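PDB 1UJN: dehydroquinate synthase from Thermus thermophilus, which probably catalyses the second step of chorismate biosynthesis, turning the seven-carbon sugar phosphate DAHP into 3-dehydroquinate with release of phosphate, using NAD and one divalent metal ion per subunit. Local coordinates for residues A[121-126]-A[205-210]; A[167-172]-A[247-252]; A[174-179]-A[227-232]. All blocks are in the same frame, centred on the assembly; numbering follows the deposited sequence.

Contact 1 (A[121-126]-A[205-210]); sequences LAIVDA and RAVAVK
Lys210 grips Asp125 twice, and the two bonds differ in kind. Its NZ donates to the backbone Asp125 O over 2.7 Å, in the carbonyl plane and on a lone pair, and it forms a salt bridge with Asp125 OD1 at 3.0 Å, approaching that oxygen from above the carboxylate plane, 58° out of it. One ammonium group thus pins both the main chain and the side chain of Asp125, in a helix whose winding widens into a pi-type turn at 122-126. The lysine spans the gap because its chain is extended throughout, with CG anti to the backbone N (chi1 -173°). NZ also bonds to Val128 O, a little farther along the chain. Earlier in both helices the packing is apolar: Val124 straddles Ala206 with both methyls, CG2 standing 4.0 Å from Ala206 CB, while Val207 CG2 rests 4.1 Å from Ile123 CG2. The short axes run 8.6 Å apart at 25°, nearly parallel. Helix 164-181 packs against both partners, placing Glu173 on Leu121, His177 on Val124 and Ala174 on Ala206; Ile123 also leans on Pro117 of strand 112-117 and Val207 on Leu4 of strand 2-6, joining the N-terminal sheet to the helical half.

Contact 2 (A[167-172]-A[247-252]); sequences FKEGLV and HGMAVA
Glu169 reaches across to the start of helix 247-252, where its OE2 accepts the backbone N-H of Gly248 at 3.0 Å, with an angle of 149° at the hydrogen. The donor comes to the anti side of the carboxylate, 25° out of its plane. With CG anti to the carbonyl carbon and the chain extended beyond it, the carboxylate is carried to the first turn of the other helix, where backbone N-H groups lack acceptors within their own helix; the negative charge would probably be favoured there by the helix dipole. With an alanine in place of this glutamate, the Gly248 N-H is likely to lose this acceptor and a gap to open over the glycine. The backbones come close at this point, Glu169 CA lying 4.4 Å from Gly248 CA, a spacing that suits glycine, since a CB on Gly248 would collide with Glu169 CB. The helices belong to the helical C-terminal half characteristic of dehydroquinate synthases, crossing at 42° with their axes 8.2 Å apart, and His247, a predicted zinc ligand, opens the second helix. Its ND1 bonds to Glu238, and one ring face is covered by Val251 CG2 of its own helix. One turn after Glu169, Val172 points toward helix 247-252 and lays CG1 against three residues. That methyl lies 3.5 Å from Gly248 O, 3.8 Å from Val251 CG1 and 4.1 Å from Ala252 CB, the two valines lying alongside and running opposite ways. Leu281 of helix 271-281 packs on Met249 and Ala252 alike.

Contact 3 (A[174-179]-A[227-232]); sequences AFKHGL and LNLGHT
Lys176 crosses from helix 174-179 to the bend 227-230, and every methylene beyond CB finds a partner there. CB leaves toward the bend with CG anti to the backbone N (chi1 -175°), and CG passes 4.1 Å from Leu229 CB. CD then lies 3.5 Å from Leu229 O. A turn at chi3 (67°) brings CE near Leu227 O, and NZ donates to that same Leu227 O over 2.9 Å, in the carbonyl plane. NZ also comes 3.3 Å from His231 CE1, the lysine chain running roughly perpendicular to the His231 side chain, and forms a salt bridge with Glu173. Glu173 and His231 are predicted zinc ligands, so the lysine would stand in the second shell of the predicted site. His231 is held by its own bend: ND1 donates to Leu229 O at 3.0 Å, the oxygen lying in the ring plane but met from above its carbonyl plane, which fixes the ring's rotation and is consistent with NE2 facing the predicted metal position. Gly230, with a positive phi, is the N-cap of the helix that follows. Farther along, Leu179 CB meets Leu229 CD2 at 3.9 Å. Helix 199-216 flanks helix 164-181 at His177, whose ND1 bonds to Ala206 O, while helix 247-264 and strand 311-314 cover Leu229.

Overall arrangement
From the N terminus, the chain first lays down helix 120-126 beside the sheet, then enters helix 164-181, which supplies one segment each to contacts 2 and 3. Contact 1 closes a loop when helix 199-216 returns to 121-126; that loop crosses those of the other two, since their first segments lie within it and their second segments follow. Contact 3 closes next, at the start of helix 231-240, and falls wholly within the larger loop that contact 2 completes at helix 247-264. His177 of contact 3 reaches into contact 1, where it packs on Val209, and the rings of His231 and His247 join contacts 3 and 2. Together they tie the N-terminal sheet region to the C-terminal helices around the predicted zinc site.

Contact 1 (A[121-126]-A[205-210])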
# COMPACT_ATOMS: atom_id res chain seq x y z
N LEU A 121 1.72 5.48 -24.30
CA LEU A 121 0.96 5.97 -23.16
C LEU A 121 1.70 5.66 -21.86
O LEU A 121 1.72 6.48 -20.94
CB LEU A 121 -0.44 5.32 -23.13
CG LEU A 121 -1.38 5.73 -21.99
CD1 LEU A 121 -1.57 7.24 -21.99
CD2 LEU A 121 -2.73 5.03 -22.17
N ALA A 122 2.32 4.48 -21.78
CA ALA A 122 3.05 4.11 -20.57
C ALA A 122 4.30 4.98 -20.41
O ALA A 122 4.67 5.34 -19.30
CB ALA A 122 3.43 2.64 -20.61
N ILE A 123 4.94 5.31 -21.53
CA ILE A 123 6.13 6.15 -21.48
C ILE A 123 5.78 7.58 -21.07
O ILE A 123 6.39 8.14 -20.15
CB ILE A 123 6.84 6.19 -22.86
CG1 ILE A 123 7.36 4.80 -23.23
CG2 ILE A 123 7.99 7.21 -22.83
CD1 ILE A 123 8.02 4.73 -24.61
N VAL A 124 4.79 8.16 -21.74
CA VAL A 124 4.38 9.54 -21.51
C VAL A 124 3.60 9.78 -20.22
O VAL A 124 3.76 10.83 -19.59
CB VAL A 124 3.51 10.06 -22.70
CG1 VAL A 124 2.99 11.47 -22.41
CG2 VAL A 124 4.35 10.08 -23.97
N ASP A 125 2.79 8.81 -19.81
CA ASP A 125 1.96 9.00 -18.63
C ASP A 125 2.29 8.16 -17.40
O ASP A 125 2.29 8.68 -16.28
CB ASP A 125 0.50 8.78 -19.03
CG ASP A 125 -0.47 9.28 -17.98
OD1 ASP A 125 -0.29 10.42 -17.50
OD2 ASP A 125 -1.42 8.53 -17.65
N ALA A 126 2.58 6.88 -17.58
CA ALA A 126 2.87 6.02 -16.44
C ALA A 126 4.25 6.13 -15.79
O ALA A 126 4.45 5.63 -14.68
CB ALA A 126 2.59 4.56 -16.82
N ARG A 205 10.76 14.90 -24.39
CA ARG A 205 10.20 16.21 -24.10
C ARG A 205 8.84 16.05 -23.40
O ARG A 205 8.53 16.79 -22.46
CB ARG A 205 10.03 17.01 -25.40
CG ARG A 205 9.43 18.39 -25.18
CD ARG A 205 9.38 19.19 -26.48
NE ARG A 205 10.69 19.70 -26.86
CZ ARG A 205 11.31 20.71 -26.26
NH1 ARG A 205 10.74 21.34 -25.24
NH2 ARG A 205 12.52 21.09 -26.67
N ALA A 206 8.05 15.08 -23.85
CA ALA A 206 6.73 14.84 -23.27
C ALA A 206 6.84 14.44 -21.80
O ALA A 206 6.10 14.94 -20.96
CB ALA A 206 6.01 13.75 -24.06
N VAL A 207 7.76 13.54 -21.49
CA VAL A 207 7.94 13.10 -20.12
C VAL A 207 8.44 14.23 -19.24
O VAL A 207 7.99 14.40 -18.10
CB VAL A 207 8.95 11.93 -20.02
CG1 VAL A 207 9.10 11.49 -18.57
CG2 VAL A 207 8.49 10.76 -20.88
N ALA A 208 9.36 15.03 -19.77
CA ALA A 208 9.92 16.15 -19.03
C ALA A 208 8.85 17.12 -18.54
O ALA A 208 8.97 17.70 -17.46
CB ALA A 208 10.94 16.88 -19.89
N VAL A 209 7.78 17.29 -19.32
CA VAL A 209 6.71 18.19 -18.91
C VAL A 209 5.95 17.67 -17.69
O VAL A 209 5.65 18.43 -16.77
CB VAL A 209 5.70 18.45 -20.06
CG1 VAL A 209 4.55 19.31 -19.55
CG2 VAL A 209 6.40 19.13 -21.21
N LYS A 210 5.65 16.37 -17.67
CA LYS A 210 4.93 15.83 -16.53
C LYS A 210 5.83 15.85 -15.30
O LYS A 210 5.35 16.02 -14.18
CB LYS A 210 4.44 14.39 -16.79
CG LYS A 210 3.55 13.88 -15.66
CD LYS A 210 2.85 12.56 -15.97
CE LYS A 210 1.94 12.18 -14.81
NZ LYS A 210 1.25 10.86 -14.99

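Contact 2 (A[167-172]-A[247-252])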
# COMPACT_ATOMS: atom_id res chain seq x y z
N PHE A 167 -0.33 3.36 -30.58
CA PHE A 167 0.85 4.22 -30.64
C PHE A 167 0.41 5.68 -30.57
O PHE A 167 0.97 6.48 -29.84
CB PHE A 167 1.62 3.97 -31.94
CG PHE A 167 2.75 4.93 -32.18
CD1 PHE A 167 2.59 6.03 -33.02
CD2 PHE A 167 3.98 4.74 -31.56
CE1 PHE A 167 3.63 6.92 -33.23
CE2 PHE A 167 5.04 5.62 -31.77
CZ PHE A 167 4.86 6.72 -32.61
N LYS A 168 -0.63 6.01 -31.33
CA LYS A 168 -1.15 7.37 -31.38
C LYS A 168 -1.84 7.80 -30.09
O LYS A 168 -1.80 8.98 -29.73
CB LYS A 168 -2.10 7.53 -32.56
CG LYS A 168 -1.42 7.36 -33.90
CD LYS A 168 -2.34 7.78 -35.05
CE LYS A 168 -1.58 7.80 -36.38
NZ LYS A 168 -2.47 8.20 -37.51
N GLU A 169 -2.47 6.86 -29.39
CA GLU A 169 -3.14 7.20 -28.13
C GLU A 169 -2.17 7.90 -27.20
O GLU A 169 -2.52 8.88 -26.54
CB GLU A 169 -3.64 5.95 -27.43
CG GLU A 169 -4.95 5.43 -27.92
CD GLU A 169 -5.49 4.37 -26.99
OE1 GLU A 169 -5.60 3.20 -27.42
OE2 GLU A 169 -5.78 4.69 -25.81
N GLY A 170 -0.95 7.38 -27.12
CA GLY A 170 0.06 7.97 -26.26
C GLY A 170 0.47 9.36 -26.71
O GLY A 170 0.78 10.22 -25.88
N LEU A 171 0.47 9.59 -28.02
CA LEU A 171 0.85 10.90 -28.52
C LEU A 171 -0.18 11.95 -28.12
O LEU A 171 0.13 13.14 -28.06
CB LEU A 171 1.03 10.87 -30.04
CG LEU A 171 2.08 9.86 -30.52
CD1 LEU A 171 2.45 10.16 -31.96
CD2 LEU A 171 3.31 9.92 -29.64
N VAL A 172 -1.41 11.52 -27.85
CA VAL A 172 -2.47 12.44 -27.44
C VAL A 172 -2.12 13.01 -26.07
O VAL A 172 -2.29 14.21 -25.82
CB VAL A 172 -3.84 11.73 -27.35
CG1 VAL A 172 -4.87 12.66 -26.69
CG2 VAL A 172 -4.31 11.34 -28.74
N HIS A 247 -8.87 5.03 -23.76
CA HIS A 247 -8.58 6.22 -22.97
C HIS A 247 -8.03 7.40 -23.76
O HIS A 247 -8.52 8.53 -23.63
CB HIS A 247 -7.59 5.88 -21.85
CG HIS A 247 -7.29 7.04 -20.95
ND1 HIS A 247 -8.22 7.55 -20.07
CD2 HIS A 247 -6.18 7.80 -20.82
CE1 HIS A 247 -7.69 8.58 -19.43
NE2 HIS A 247 -6.45 8.75 -19.86
N GLY A 248 -7.01 7.15 -24.58
CA GLY A 248 -6.41 8.22 -25.37
C GLY A 248 -7.38 8.88 -26.33
O GLY A 248 -7.31 10.09 -26.58
N MET A 249 -8.30 8.08 -26.88
CA MET A 249 -9.27 8.62 -27.81
C MET A 249 -10.24 9.51 -27.05
O MET A 249 -10.61 10.59 -27.52
CB MET A 249 -10.02 7.48 -28.50
CG MET A 249 -9.11 6.55 -29.31
SD MET A 249 -8.16 7.43 -30.57
CE MET A 249 -7.43 6.05 -31.50
N ALA A 250 -10.63 9.06 -25.86
CA ALA A 250 -11.55 9.82 -25.02
C ALA A 250 -10.93 11.16 -24.65
O ALA A 250 -11.60 12.19 -24.63
CB ALA A 250 -11.89 9.04 -23.77
N VAL A 251 -9.63 11.15 -24.35
CA VAL A 251 -8.93 12.37 -24.00
C VAL A 251 -8.95 13.34 -25.18
O VAL A 251 -9.19 14.54 -25.00
CB VAL A 251 -7.47 12.09 -23.61
CG1 VAL A 251 -6.70 13.41 -23.46
CG2 VAL A 251 -7.43 11.31 -22.30
N ALA A 252 -8.71 12.83 -26.38
CA ALA A 252 -8.71 13.68 -27.57
C ALA A 252 -10.05 14.39 -27.71
O ALA A 252 -10.10 15.59 -28.00
CB ALA A 252 -8.43 12.84 -28.81

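Contact 3 (A[174-179]-A[227-232])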
# COMPACT_ATOMS: atom_id res chain seq x y z
N ALA A 174 0.81 13.36 -24.84
CA ALA A 174 1.95 14.26 -25.00
C ALA A 174 1.42 15.62 -25.47
O ALA A 174 1.86 16.67 -25.00
CB ALA A 174 2.92 13.69 -26.04
N PHE A 175 0.46 15.57 -26.39
CA PHE A 175 -0.18 16.76 -26.94
C PHE A 175 -0.79 17.54 -25.78
O PHE A 175 -0.70 18.76 -25.72
CB PHE A 175 -1.27 16.33 -27.92
CG PHE A 175 -1.96 17.48 -28.60
CD1 PHE A 175 -1.57 17.88 -29.87
CD2 PHE A 175 -3.01 18.15 -27.98
CE1 PHE A 175 -2.21 18.94 -30.52
CE2 PHE A 175 -3.66 19.21 -28.61
CZ PHE A 175 -3.25 19.61 -29.89
N LYS A 176 -1.43 16.81 -24.87
CA LYS A 176 -2.06 17.41 -23.70
C LYS A 176 -1.01 18.17 -22.87
O LYS A 176 -1.26 19.29 -22.42
CB LYS A 176 -2.71 16.33 -22.85
CG LYS A 176 -3.52 16.84 -21.67
CD LYS A 176 -3.92 15.70 -20.75
CE LYS A 176 -2.70 15.08 -20.08
NZ LYS A 176 -3.08 14.02 -19.10
N HIS A 177 0.15 17.55 -22.67
CA HIS A 177 1.23 18.19 -21.91
C HIS A 177 1.65 19.47 -22.63
O HIS A 177 2.04 20.46 -21.99
CB HIS A 177 2.46 17.28 -21.80
CG HIS A 177 2.22 16.04 -20.99
ND1 HIS A 177 3.12 15.00 -20.96
CD2 HIS A 177 1.19 15.68 -20.20
CE1 HIS A 177 2.65 14.04 -20.18
NE2 HIS A 177 1.48 14.43 -19.70
N GLY A 178 1.58 19.45 -23.96
CA GLY A 178 1.94 20.61 -24.75
C GLY A 178 1.04 21.78 -24.42
O GLY A 178 1.51 22.91 -24.24
N LEU A 179 -0.26 21.52 -24.33
CA LEU A 179 -1.22 22.56 -24.01
C LEU A 179 -1.03 23.05 -22.58
O LEU A 179 -1.17 24.24 -22.29
CB LEU A 179 -2.65 22.03 -24.19
CG LEU A 179 -3.07 21.67 -25.62
CD1 LEU A 179 -4.47 21.08 -25.59
CD2 LEU A 179 -3.04 22.92 -26.49
N LEU A 227 -3.25 18.42 -15.29
CA LEU A 227 -3.05 17.17 -16.02
C LEU A 227 -4.39 16.52 -16.33
O LEU A 227 -4.48 15.61 -17.15
CB LEU A 227 -2.18 16.21 -15.19
CG LEU A 227 -0.76 16.68 -14.88
CD1 LEU A 227 -0.13 15.78 -13.83
CD2 LEU A 227 0.07 16.67 -16.16
N ASN A 228 -5.44 17.01 -15.67
CA ASN A 228 -6.78 16.47 -15.90
C ASN A 228 -7.48 17.17 -17.06
O ASN A 228 -8.69 17.03 -17.23
CB ASN A 228 -7.62 16.58 -14.63
CG ASN A 228 -7.11 15.69 -13.52
OD1 ASN A 228 -6.92 14.48 -13.71
ND2 ASN A 228 -6.89 16.27 -12.34
N LEU A 229 -6.72 17.92 -17.85
CA LEU A 229 -7.27 18.62 -19.00
C LEU A 229 -7.91 17.61 -19.96
O LEU A 229 -7.27 16.65 -20.37
CB LEU A 229 -6.15 19.38 -19.73
CG LEU A 229 -6.50 20.11 -21.04
CD1 LEU A 229 -7.51 21.23 -20.78
CD2 LEU A 229 -5.22 20.67 -21.64
N GLY A 230 -9.18 17.85 -20.29
CA GLY A 230 -9.89 16.96 -21.20
C GLY A 230 -10.38 15.66 -20.59
O GLY A 230 -11.01 14.84 -21.27
N HIS A 231 -10.11 15.45 -19.30
CA HIS A 231 -10.50 14.22 -18.63
C HIS A 231 -11.91 14.19 -18.04
O HIS A 231 -12.45 13.11 -17.78
CB HIS A 231 -9.49 13.87 -17.54
CG HIS A 231 -8.21 13.30 -18.06
ND1 HIS A 231 -7.37 14.00 -18.92
CD2 HIS A 231 -7.61 12.11 -17.85
CE1 HIS A 231 -6.32 13.26 -19.20
NE2 HIS A 231 -6.43 12.11 -18.57
N THR A 232 -12.51 15.35 -17.81
CA THR A 232 -13.86 15.39 -17.25
C THR A 232 -14.85 14.81 -18.26
O THR A 232 -15.65 13.93 -17.93
CB THR A 232 -14.28 16.83 -16.87
OG1 THR A 232 -13.35 17.37 -15.93
CG2 THR A 232 -15.67 16.83 -16.24